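Local coordinates for protein L-ornithine N(5)-monooxygenase (Pseudomonas aeruginosa, PDB 3S5W) that catalyses the FAD- and NADPH-dependent hydroxylation of L-ornithine to N(5)-hydroxyornithine, the first step in making hydroxamate siderophores such as pyoverdin, at residues 302-307 and 426-431; 82-87 and 235-240. One frame throughout, in Å; residues are numbered along the deposited sequence.

The two contacts lie with their centres about 10 Å apart and both touch the bound hydroxyornithine. Along the chain contact 2 closes, at the start of helix 237-249, before contact 1 opens in the loop between helices 290-299 and 310-326; the last segment, 426-431, leads into helix 432-447. Each contact pairs a segment that binds the flavin with one that holds mainly NADP, although Gln84 and Leu428 touch both. Residues 82-87 and 426-431 approach the isoalloxazine, whereas 235-240 and 302-307 hold the dinucleotide. The two contacts also touch directly, Ser430 OG lying 3.4 Å from Ile85 CD1. Together they bring product, flavin and the nicotinamide-side ribose of NADP into one active site.

Contact 1: 302-307 and 426-431; sequences NTNYSV and DTLLSV. With FAD (flavin-adenine dinucleotide), chain C; ONH (N~5~-hydroxy-L-ornithine), chain E.
Asn304 swings its CG away from its own backbone N (chi1 -165°) and Leu428 turns CG away from its carbonyl carbon (chi1 -57°), which lets the two side chains slide past each other in opposite directions. The amide oxygen does the touching: Asn304 OD1 lies 3.3 Å from Leu428 CD2 and 3.6 Å from CD1 of the same leucine, so the branched end packs beside the oxygen without binding it. That oxygen accepts a hydrogen bond from the product, whose NE lies 2.8 Å from Asn304 OD1. At the other end of the amide, Asn304 ND2 sits 3.4 Å above the Tyr305 ring plane, offset toward its rim. The phenol reaches toward Thr427, but Tyr305 OH and Thr427 OG1 stay 3.9 Å apart, and the hydroxyl is hydrogen-bonded to Gln419 instead. On either side of Leu428 in the chain the loop holds the cofactor: Thr427 O accepts from FAD O2', and Leu429 N donates to FAD O2 at 2.9 Å (166°). Ser430 OG then binds product OXT at 2.7 Å. Hydroxylated nitrogen and carboxylate are thus each held from a different segment, in the substrate pocket of an N-hydroxylating flavoprotein monooxygenase.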
loop_
_atom_site.group_PDB
_atom_site.type_symbol
_atom_site.label_atom_id
_atom_site.label_comp_id
_atom_site.label_asym_id
_atom_site.label_seq_id
_atom_site.Cartn_x
_atom_site.Cartn_y
_atom_site.Cartn_z
ATOM N N ASN A 302 -6.605 4.988 -14.864
ATOM C CA ASN A 302 -7.608 3.947 -14.662
ATOM C C ASN A 302 -7.090 2.495 -14.681
ATOM O O ASN A 302 -7.875 1.546 -14.646
ATOM C CB ASN A 302 -8.787 4.130 -15.651
ATOM C CG ASN A 302 -8.481 3.614 -17.021
ATOM O OD1 ASN A 302 -7.323 3.624 -17.460
ATOM N ND2 ASN A 302 -9.523 3.126 -17.725
ATOM N N THR A 303 -5.784 2.327 -14.770
ATOM C CA THR A 303 -5.163 0.994 -14.559
ATOM C C THR A 303 -5.002 0.741 -13.058
ATOM O O THR A 303 -4.776 -0.379 -12.629
ATOM C CB THR A 303 -3.759 0.939 -15.159
ATOM O OG1 THR A 303 -2.954 1.953 -14.540
ATOM C CG2 THR A 303 -3.816 1.169 -16.672
ATOM N N ASN A 304 -5.140 1.794 -12.251
ATOM C CA ASN A 304 -4.834 1.641 -10.830
ATOM C C ASN A 304 -5.668 2.411 -9.814
ATOM O O ASN A 304 -5.741 1.993 -8.667
ATOM C CB ASN A 304 -3.348 1.929 -10.575
ATOM C CG ASN A 304 -2.880 1.424 -9.189
ATOM O OD1 ASN A 304 -2.964 0.228 -8.903
ATOM N ND2 ASN A 304 -2.431 2.346 -8.315
ATOM N N TYR A 305 -6.251 3.544 -10.191
ATOM C CA TYR A 305 -6.922 4.402 -9.218
ATOM C C TYR A 305 -8.384 4.601 -9.576
ATOM O O TYR A 305 -8.705 4.751 -10.778
ATOM C CB TYR A 305 -6.236 5.783 -9.173
ATOM C CG TYR A 305 -4.815 5.728 -8.674
ATOM C CD1 TYR A 305 -4.558 5.533 -7.309
ATOM C CD2 TYR A 305 -3.727 5.903 -9.548
ATOM C CE1 TYR A 305 -3.270 5.484 -6.822
ATOM C CE2 TYR A 305 -2.404 5.855 -9.073
ATOM C CZ TYR A 305 -2.191 5.646 -7.696
ATOM O OH TYR A 305 -0.919 5.588 -7.169
ATOM N N SER A 306 -9.244 4.601 -8.539
ATOM C CA SER A 306 -10.701 4.807 -8.655
ATOM C C SER A 306 -11.358 3.789 -9.595
ATOM O O SER A 306 -12.297 4.124 -10.357
ATOM C CB SER A 306 -11.027 6.233 -9.143
ATOM O OG SER A 306 -10.451 7.207 -8.284
ATOM N N VAL A 307 -10.872 2.552 -9.542
ATOM C CA VAL A 307 -11.398 1.518 -10.427
ATOM C C VAL A 307 -11.540 0.224 -9.615
ATOM O O VAL A 307 -10.918 0.060 -8.547
ATOM C CB VAL A 307 -10.497 1.266 -11.649
ATOM C CG1 VAL A 307 -10.604 2.422 -12.706
ATOM C CG2 VAL A 307 -9.012 0.986 -11.243
ATOM N N ASP A 426 5.042 2.082 -9.248
ATOM C CA ASP A 426 5.867 2.499 -8.089
ATOM C C ASP A 426 5.302 2.063 -6.742
ATOM O O ASP A 426 6.045 1.591 -5.890
ATOM C CB ASP A 426 6.143 4.001 -8.111
ATOM C CG ASP A 426 7.296 4.395 -7.157
ATOM O OD1 ASP A 426 8.462 4.154 -7.516
ATOM O OD2 ASP A 426 7.005 4.897 -6.056
ATOM N N THR A 427 3.997 2.230 -6.536
ATOM C CA THR A 427 3.357 1.862 -5.260
ATOM C C THR A 427 2.853 0.414 -5.192
ATOM O O THR A 427 2.166 0.054 -4.231
ATOM C CB THR A 427 2.143 2.764 -4.971
ATOM O OG1 THR A 427 1.105 2.494 -5.925
ATOM C CG2 THR A 427 2.561 4.252 -5.014
ATOM N N LEU A 428 3.171 -0.396 -6.202
ATOM C CA LEU A 428 2.546 -1.738 -6.324
ATOM C C LEU A 428 3.571 -2.839 -6.122
ATOM O O LEU A 428 4.728 -2.571 -5.778
ATOM C CB LEU A 428 1.880 -1.881 -7.708
ATOM C CG LEU A 428 0.821 -0.844 -8.086
ATOM C CD1 LEU A 428 0.314 -1.113 -9.505
ATOM C CD2 LEU A 428 -0.349 -0.847 -7.108
ATOM N N LEU A 429 3.151 -4.090 -6.328
ATOM C CA LEU A 429 4.107 -5.221 -6.355
ATOM C C LEU A 429 4.824 -5.361 -7.703
ATOM O O LEU A 429 5.785 -6.125 -7.815
ATOM C CB LEU A 429 3.361 -6.542 -6.055
ATOM C CG LEU A 429 2.680 -6.618 -4.713
ATOM C CD1 LEU A 429 1.685 -7.782 -4.680
ATOM C CD2 LEU A 429 3.746 -6.754 -3.570
ATOM N N SER A 430 4.359 -4.611 -8.718
ATOM C CA SER A 430 4.709 -4.832 -10.129
ATOM C C SER A 430 6.185 -5.016 -10.527
ATOM O O SER A 430 6.527 -5.888 -11.338
ATOM C CB SER A 430 4.038 -3.742 -11.029
ATOM O OG SER A 430 2.651 -3.612 -10.719
ATOM N N VAL A 431 7.051 -4.170 -9.984
ATOM C CA VAL A 431 8.454 -4.188 -10.409
ATOM C C VAL A 431 9.414 -4.443 -9.230
ATOM O O VAL A 431 10.603 -4.207 -9.360
ATOM C CB VAL A 431 8.890 -2.905 -11.165
ATOM C CG1 VAL A 431 8.141 -2.751 -12.499
ATOM C CG2 VAL A 431 8.713 -1.632 -10.283
HETATM P PA FAD C . 3.779 -1.686 2.775
HETATM O O1A FAD C . 2.714 -0.697 3.065
HETATM O O2A FAD C . 3.285 -3.077 2.342
HETATM O O5B FAD C . 4.717 -1.884 4.087
HETATM C C5B FAD C . 5.134 -0.752 4.813
HETATM C C4B FAD C . 5.595 -1.305 6.151
HETATM O O4B FAD C . 6.148 -0.240 6.875
HETATM C C3B FAD C . 4.408 -1.815 6.963
HETATM O O3B FAD C . 4.601 -3.176 7.293
HETATM C C2B FAD C . 4.380 -0.917 8.208
HETATM O O2B FAD C . 4.142 -1.654 9.402
HETATM C C1B FAD C . 5.780 -0.383 8.239
HETATM N N9A FAD C . 5.937 0.954 8.802
HETATM C C8A FAD C . 5.254 2.118 8.463
HETATM N N7A FAD C . 5.795 3.139 9.193
HETATM C C5A FAD C . 6.806 2.631 9.949
HETATM C C6A FAD C . 7.680 3.220 10.862
HETATM N N6A FAD C . 7.778 4.557 10.949
HETATM N N1A FAD C . 8.618 2.407 11.495
HETATM C C2A FAD C . 8.720 1.055 11.237
HETATM N N3A FAD C . 7.851 0.465 10.325
HETATM C C4A FAD C . 6.912 1.254 9.701
HETATM N N1 FAD C . -0.393 -4.022 -4.908
HETATM C C2 FAD C . -0.412 -4.983 -5.910
HETATM O O2 FAD C . 0.473 -5.017 -6.748
HETATM N N3 FAD C . -1.431 -5.911 -5.976
HETATM C C4 FAD C . -2.444 -5.924 -5.049
HETATM O O4 FAD C . -3.315 -6.808 -5.121
HETATM C C4X FAD C . -2.441 -4.943 -4.039
HETATM N N5 FAD C . -3.462 -4.916 -3.099
HETATM C C5X FAD C . -3.464 -3.943 -2.113
HETATM C C6 FAD C . -4.502 -3.927 -1.170
HETATM C C7 FAD C . -4.534 -2.964 -0.169
HETATM C C7M FAD C . -5.687 -3.003 0.803
HETATM C C8 FAD C . -3.538 -1.996 -0.128
HETATM C C8M FAD C . -3.506 -0.927 0.926
HETATM C C9 FAD C . -2.503 -2.003 -1.057
HETATM C C9A FAD C . -2.439 -2.987 -2.053
HETATM N N10 FAD C . -1.408 -3.009 -2.999
HETATM C C10 FAD C . -1.427 -3.977 -3.997
HETATM C "C1'" FAD C . -0.320 -1.980 -3.023
HETATM C "C2'" FAD C . 0.718 -2.122 -1.890
HETATM O "O2'" FAD C . 1.208 -0.789 -1.710
HETATM C "C3'" FAD C . 1.844 -3.043 -2.337
HETATM O "O3'" FAD C . 1.357 -4.350 -2.700
HETATM C "C4'" FAD C . 2.893 -3.249 -1.216
HETATM O "O4'" FAD C . 2.226 -3.582 -0.004
HETATM C "C5'" FAD C . 3.882 -2.069 -1.030
HETATM O "O5'" FAD C . 4.963 -2.550 -0.253
HETATM P P FAD C . 5.833 -1.606 0.732
HETATM O O1P FAD C . 6.748 -2.548 1.474
HETATM O O2P FAD C . 6.456 -0.537 -0.124
HETATM O O3P FAD C . 4.738 -0.981 1.710
HETATM C C ONH E . 0.211 -5.203 -13.165
HETATM N N ONH E . -2.088 -4.485 -13.687
HETATM O O ONH E . -0.068 -6.200 -13.894
HETATM C CA ONH E . -0.906 -4.259 -12.820
HETATM C CB ONH E . -1.234 -4.371 -11.326
HETATM C CD ONH E . -2.613 -3.452 -9.505
HETATM N NE ONH E . -3.618 -2.453 -9.247
HETATM C CG ONH E . -2.291 -3.337 -10.978
HETATM O OZ ONH E . -4.394 -2.615 -8.121
HETATM O OXT ONH E . 1.363 -4.944 -12.712
#

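Contact 2: 82-87 and 235-240; sequences ELQISF and GGQSAA. With NAP (NADP nicotinamide-adenine-dinucleotide phosphate), chain F; ONH (N~5~-hydroxy-L-ornithine), chain E.
Gln84 and Gln237 pass each other in opposite directions, their amide planes turned 44° apart. Gln84 OE1 comes up against the carbon of the other amide, 3.2 Å from Gln237 CD, while Gln84 NE2 runs along the aliphatic part of Gln237, 3.3 Å from its CG. The two amide oxygens, Gln84 OE1 and Gln237 OE1, are 3.3 Å apart; both being acceptors, they meet without a bond. Gln237 satisfies its polar end in other directions, OE1 taking the backbone N of Asp309 and NE2 binding Glu241. A bend at its second torsion (chi2 70°) folds the chain, whereas Gln84 extends beyond CG and carries its NE2 toward the ribose of NADP, close to O4D and C1D. The Gln84 backbone serves the flavin, its N donating to FAD O4, and Ile85 CD1 packs 3.5 Å from product OXT. On the facing segment, Ser238 N donates a hydrogen bond to NADP O2N (3.1 Å, 169°), and Gly235 N binds O3B at 2.8 Å. Glycines leading into a helix N-terminus that receives the pyrophosphate are characteristic of a Rossmann-type dinucleotide-binding turn, and the sequence is consistent with a GxGxxA motif.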
loop_
_atom_site.group_PDB
_atom_site.type_symbol
_atom_site.label_atom_id
_atom_site.label_comp_id
_atom_site.label_asym_id
_atom_site.label_seq_id
_atom_site.Cartn_x
_atom_site.Cartn_y
_atom_site.Cartn_z
ATOM N N GLU A 82 -9.339 -10.694 -3.624
ATOM C CA GLU A 82 -8.465 -11.289 -4.618
ATOM C C GLU A 82 -7.274 -10.365 -4.903
ATOM O O GLU A 82 -7.437 -9.157 -5.010
ATOM C CB GLU A 82 -9.269 -11.493 -5.908
ATOM C CG GLU A 82 -8.680 -12.499 -6.869
ATOM C CD GLU A 82 -9.637 -12.822 -8.021
ATOM O OE1 GLU A 82 -9.790 -11.994 -8.949
ATOM O OE2 GLU A 82 -10.241 -13.910 -7.975
ATOM N N LEU A 83 -6.099 -10.943 -5.064
ATOM C CA LEU A 83 -4.916 -10.210 -5.473
ATOM C C LEU A 83 -5.185 -9.548 -6.832
ATOM O O LEU A 83 -5.779 -10.151 -7.660
ATOM C CB LEU A 83 -3.740 -11.167 -5.561
ATOM C CG LEU A 83 -2.306 -10.657 -5.632
ATOM C CD1 LEU A 83 -1.889 -10.002 -4.372
ATOM C CD2 LEU A 83 -1.335 -11.755 -6.011
ATOM N N GLN A 84 -4.768 -8.311 -7.039
ATOM C CA GLN A 84 -5.081 -7.633 -8.300
ATOM C C GLN A 84 -3.891 -7.592 -9.229
ATOM O O GLN A 84 -3.741 -6.649 -10.023
ATOM C CB GLN A 84 -5.535 -6.215 -8.033
ATOM C CG GLN A 84 -6.422 -6.126 -6.868
ATOM C CD GLN A 84 -7.158 -4.857 -6.899
ATOM O OE1 GLN A 84 -8.000 -4.635 -7.780
ATOM N NE2 GLN A 84 -6.830 -3.972 -5.966
ATOM N N ILE A 85 -3.049 -8.616 -9.125
ATOM C CA ILE A 85 -1.852 -8.736 -9.950
ATOM C C ILE A 85 -1.562 -10.235 -10.107
ATOM O O ILE A 85 -1.925 -11.015 -9.218
ATOM C CB ILE A 85 -0.676 -7.984 -9.286
ATOM C CG1 ILE A 85 0.443 -7.654 -10.301
ATOM C CG2 ILE A 85 -0.170 -8.735 -8.040
ATOM C CD1 ILE A 85 1.542 -6.711 -9.715
ATOM N N SER A 86 -0.943 -10.656 -11.216
ATOM C CA SER A 86 -0.578 -12.090 -11.381
ATOM C C SER A 86 0.383 -12.549 -10.279
ATOM O O SER A 86 1.275 -11.791 -9.878
ATOM C CB SER A 86 0.084 -12.337 -12.745
ATOM O OG SER A 86 0.572 -13.673 -12.881
ATOM N N PHE A 87 0.212 -13.786 -9.816
ATOM C CA PHE A 87 1.137 -14.358 -8.845
ATOM C C PHE A 87 2.587 -14.427 -9.364
ATOM O O PHE A 87 3.508 -14.545 -8.578
ATOM C CB PHE A 87 0.663 -15.731 -8.374
ATOM C CG PHE A 87 0.874 -16.840 -9.384
ATOM C CD1 PHE A 87 2.119 -17.452 -9.530
ATOM C CD2 PHE A 87 -0.181 -17.282 -10.178
ATOM C CE1 PHE A 87 2.307 -18.497 -10.442
ATOM C CE2 PHE A 87 0.007 -18.325 -11.087
ATOM C CZ PHE A 87 1.269 -18.920 -11.222
ATOM N N GLY A 235 -15.418 4.830 -4.288
ATOM C CA GLY A 235 -15.933 4.035 -5.407
ATOM C C GLY A 235 -14.858 3.208 -6.072
ATOM O O GLY A 235 -15.041 2.798 -7.203
ATOM N N GLY A 236 -13.753 2.953 -5.355
ATOM C CA GLY A 236 -12.661 2.166 -5.880
ATOM C C GLY A 236 -12.750 0.754 -5.350
ATOM O O GLY A 236 -13.756 0.351 -4.769
ATOM N N GLN A 237 -11.671 0.022 -5.538
ATOM C CA GLN A 237 -11.622 -1.404 -5.189
ATOM C C GLN A 237 -11.918 -1.611 -3.712
ATOM O O GLN A 237 -12.673 -2.523 -3.365
ATOM C CB GLN A 237 -10.234 -1.973 -5.552
ATOM C CG GLN A 237 -10.034 -3.484 -5.303
ATOM C CD GLN A 237 -10.836 -4.327 -6.259
ATOM O OE1 GLN A 237 -11.185 -3.876 -7.349
ATOM N NE2 GLN A 237 -11.120 -5.568 -5.872
ATOM N N SER A 238 -11.367 -0.752 -2.846
ATOM C CA SER A 238 -11.570 -0.928 -1.403
ATOM C C SER A 238 -13.017 -0.725 -1.024
ATOM O O SER A 238 -13.558 -1.515 -0.253
ATOM C CB SER A 238 -10.667 -0.032 -0.552
ATOM O OG SER A 238 -9.337 -0.390 -0.747
ATOM N N ALA A 239 -13.653 0.322 -1.579
ATOM C CA ALA A 239 -15.104 0.551 -1.344
ATOM C C ALA A 239 -15.939 -0.659 -1.805
ATOM O O ALA A 239 -16.822 -1.114 -1.098
ATOM C CB ALA A 239 -15.574 1.787 -2.066
ATOM N N ALA A 240 -15.634 -1.165 -2.995
ATOM C CA ALA A 240 -16.323 -2.335 -3.558
ATOM C C ALA A 240 -16.129 -3.578 -2.672
ATOM O O ALA A 240 -17.077 -4.336 -2.464
ATOM C CB ALA A 240 -15.816 -2.634 -4.963
HETATM P PA NAP F . -8.297 4.660 -4.810
HETATM O O1A NAP F . -8.289 3.930 -6.083
HETATM O O2A NAP F . -7.396 5.795 -4.759
HETATM O O5B NAP F . -9.817 4.973 -4.483
HETATM C C5B NAP F . -10.068 6.070 -3.686
HETATM C C4B NAP F . -11.572 6.232 -3.752
HETATM O O4B NAP F . -11.845 7.180 -2.759
HETATM C C3B NAP F . -12.009 6.810 -5.105
HETATM O O3B NAP F . -13.324 6.315 -5.324
HETATM C C2B NAP F . -12.043 8.310 -4.764
HETATM O O2B NAP F . -13.018 8.984 -5.506
HETATM C C1B NAP F . -12.500 8.304 -3.285
HETATM N N9A NAP F . -12.085 9.557 -2.634
HETATM C C8A NAP F . -10.795 10.000 -2.430
HETATM N N7A NAP F . -10.829 11.203 -1.814
HETATM C C5A NAP F . -12.120 11.540 -1.651
HETATM C C6A NAP F . -12.731 12.670 -1.105
HETATM N N6A NAP F . -11.996 13.675 -0.644
HETATM N N1A NAP F . -14.092 12.731 -1.082
HETATM C C2A NAP F . -14.880 11.720 -1.564
HETATM N N3A NAP F . -14.280 10.592 -2.110
HETATM C C4A NAP F . -12.926 10.521 -2.165
HETATM O O3 NAP F . -8.035 3.669 -3.563
HETATM P PN NAP F . -8.429 2.113 -3.246
HETATM O O1N NAP F . -7.999 1.886 -1.825
HETATM O O2N NAP F . -9.845 1.781 -3.606
HETATM O O5D NAP F . -7.366 1.445 -4.254
HETATM C C5D NAP F . -7.521 0.386 -5.174
HETATM C C4D NAP F . -6.129 -0.233 -5.099
HETATM O O4D NAP F . -6.051 -1.618 -5.299
HETATM C C3D NAP F . -5.061 0.291 -6.046
HETATM O O3D NAP F . -4.808 1.662 -5.853
HETATM C C2D NAP F . -3.916 -0.665 -5.675
HETATM O O2D NAP F . -3.022 -0.231 -4.658
HETATM C C1D NAP F . -4.664 -1.911 -5.182
HETATM P P2B NAP F . -12.688 9.910 -6.794
HETATM O O1X NAP F . -13.965 10.735 -6.896
HETATM O O2X NAP F . -12.477 8.903 -7.908
HETATM O O3X NAP F . -11.431 10.699 -6.523
HETATM C C ONH E . 0.211 -5.203 -13.165
HETATM N N ONH E . -2.088 -4.485 -13.687
HETATM O O ONH E . -0.068 -6.200 -13.894
HETATM C CA ONH E . -0.906 -4.259 -12.820
HETATM C CB ONH E . -1.234 -4.371 -11.326
HETATM C CD ONH E . -2.613 -3.452 -9.505
HETATM N NE ONH E . -3.618 -2.453 -9.247
HETATM C CG ONH E . -2.291 -3.337 -10.978
HETATM O OZ ONH E . -4.394 -2.615 -8.121
HETATM O OXT ONH E . 1.363 -4.944 -12.712
#